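Local coordinates for Lmo2184 protein (Listeria monocytogenes serovar 1/2a, PDB 5JOQ), which probably binds heme as the substrate-binding lipoprotein of an ABC transporter, a member of the bacterial solute-binding protein 8 family, at residues Phe239-Glu242 / Phe243-Asn246. Numbering follows the deposited sequence.
Sequences FDEE and FKTN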
loop_
_atom_site.group_PDB
_atom_site.type_symbol
_atom_site.label_atom_id
_atom_site.label_comp_id
_atom_site.label_asym_id
_atom_site.label_seq_id
_atom_site.Cartn_x
_atom_site.Cartn_y
_atom_site.Cartn_z
ATOM N N PHE A 239 -11.056 1.052 4.405
ATOM C CA PHE A 239 -11.256 0.002 5.384
ATOM C C PHE A 239 -12.286 0.470 6.411
ATOM O O PHE A 239 -13.108 -0.290 6.830
ATOM C CB PHE A 239 -9.971 -0.348 6.128
ATOM C CG PHE A 239 -8.916 -1.035 5.297
ATOM C CD1 PHE A 239 -9.175 -1.558 4.041
ATOM C CD2 PHE A 239 -7.652 -1.181 5.815
ATOM C CE1 PHE A 239 -8.169 -2.179 3.331
ATOM C CE2 PHE A 239 -6.655 -1.802 5.114
ATOM C CZ PHE A 239 -6.916 -2.308 3.873
ATOM N N ASP A 240 -12.205 1.739 6.790
ATOM C CA ASP A 240 -13.136 2.321 7.768
ATOM C C ASP A 240 -14.567 2.168 7.286
ATOM O O ASP A 240 -15.464 1.791 8.057
ATOM C CB ASP A 240 -12.801 3.801 8.015
ATOM C CG ASP A 240 -13.867 4.510 8.889
ATOM O OD1 ASP A 240 -14.043 4.104 10.052
ATOM O OD2 ASP A 240 -14.554 5.418 8.364
ATOM N N GLU A 241 -14.819 2.493 6.005
ATOM C CA GLU A 241 -16.162 2.291 5.471
ATOM C C GLU A 241 -16.571 0.818 5.518
ATOM O O GLU A 241 -17.743 0.504 5.735
ATOM C CB GLU A 241 -16.270 2.783 4.018
ATOM C CG GLU A 241 -15.957 4.229 3.809
ATOM C CD GLU A 241 -16.986 5.191 4.396
ATOM O OE1 GLU A 241 -18.145 4.824 4.708
ATOM O OE2 GLU A 241 -16.612 6.362 4.508
ATOM N N GLU A 242 -15.634 -0.096 5.273
ATOM C CA GLU A 242 -16.003 -1.508 5.266
ATOM C C GLU A 242 -16.375 -1.986 6.672
ATOM O O GLU A 242 -17.365 -2.708 6.855
ATOM C CB GLU A 242 -14.847 -2.344 4.697
ATOM C CG GLU A 242 -15.296 -3.799 4.347
ATOM C CD GLU A 242 -15.483 -4.738 5.579
ATOM O OE1 GLU A 242 -14.760 -4.602 6.589
ATOM O OE2 GLU A 242 -16.360 -5.637 5.504
ATOM N N PHE A 243 -15.618 -1.546 7.672
ATOM C CA PHE A 243 -15.853 -1.943 9.069
ATOM C C PHE A 243 -17.286 -1.657 9.498
ATOM O O PHE A 243 -17.945 -2.519 10.109
ATOM C CB PHE A 243 -14.847 -1.189 9.952
ATOM C CG PHE A 243 -14.550 -1.814 11.318
ATOM C CD1 PHE A 243 -13.496 -2.733 11.465
ATOM C CD2 PHE A 243 -15.223 -1.384 12.448
ATOM C CE1 PHE A 243 -13.164 -3.262 12.754
ATOM C CE2 PHE A 243 -14.897 -1.888 13.736
ATOM C CZ PHE A 243 -13.881 -2.827 13.881
ATOM N N LYS A 244 -17.807 -0.462 9.144
ATOM C CA LYS A 244 -19.153 -0.031 9.520
ATOM C C LYS A 244 -20.264 -0.859 8.886
ATOM O O LYS A 244 -21.404 -0.811 9.374
ATOM C CB LYS A 244 -19.378 1.447 9.120
ATOM C CG LYS A 244 -18.420 2.425 9.797
ATOM C CD LYS A 244 -18.732 3.900 9.432
ATOM C CE LYS A 244 -18.123 4.331 8.110
ATOM N NZ LYS A 244 -18.540 5.723 7.700
ATOM N N THR A 245 -20.011 -1.536 7.763
ATOM C CA THR A 245 -21.047 -2.350 7.100
ATOM C C THR A 245 -20.982 -3.819 7.477
ATOM O O THR A 245 -21.847 -4.595 7.057
ATOM C CB THR A 245 -20.906 -2.286 5.580
ATOM O OG1 THR A 245 -19.752 -3.077 5.204
ATOM C CG2 THR A 245 -20.742 -0.846 5.130
ATOM N N ASN A 246 -19.964 -4.217 8.221
ATOM C CA ASN A 246 -19.645 -5.616 8.441
ATOM C C ASN A 246 -20.424 -6.141 9.643
ATOM O O ASN A 246 -20.214 -5.668 10.765
ATOM C CB ASN A 246 -18.136 -5.728 8.676
ATOM C CG ASN A 246 -17.643 -7.146 8.637
ATOM O OD1 ASN A 246 -18.371 -8.093 8.994
ATOM N ND2 ASN A 246 -16.378 -7.312 8.220
HETATM O O HOH W 1 -16.147 7.191 9.706
HETATM O O HOH W 2 -17.285 8.049 6.230
HETATM O O HOH W 3 -18.799 -5.704 4.576
#
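F239 meets F243 through the backbone: F243 N donates to F239 O at 2.9 Å in a nearly straight bond, a regular i to i+4 helical link. The F239 ring itself leads off against V175 and P176, and against V175 of the second subunit. One residue on, the same spacing is looser, since K244 N to D240 O is a weak bond of 3.4 Å. The D240 carboxylate works mainly elsewhere, in salt bridges with R226 and K237. Its OD2 lies 4.1 Å from K244 NZ, too far for a direct ion pair, though the opposite charges should still attract; a water bridges the two, weakly on the lysine side.

The E241 and K244 chains extend in parallel. Bends at chi2 of the glutamate and at chi3 of the lysine bring NZ above the carboxylate plane, 3.1 Å from E241 OE1, in a salt bridge. A second water spans E241 OE2 and K244 NZ, so both carboxylate oxygens are tied to the ammonium group, one directly and one through solvent.

E242 O takes an i to i+3 bond from T245 N, which approaches 58° out of the carbonyl plane. It also accepts from T245 OG1 at 2.9 Å, close to that plane; chi1 of 73° turns the hydroxyl back to the oxygen. A third water donates to both T245 OG1 and E242 OE2. The E242 carboxylate crosses the N246 amide, their planes 78° apart, with OE2 3.2 Å from ND2.

N246 OD1 caps I248 N, and the F243 ring stacks on W249 of that next helix while making a cation-pi contact with R226, the arginine that also pairs with D240. Together, the i to i+3 backbone bonds (T245 N to E242 O, N246 N to F243 O) and N246 as N-cap mark a helix-to-helix junction, the turn that leads from helix 233-245 into helix 247-250 within the periplasmic-binding-protein fold.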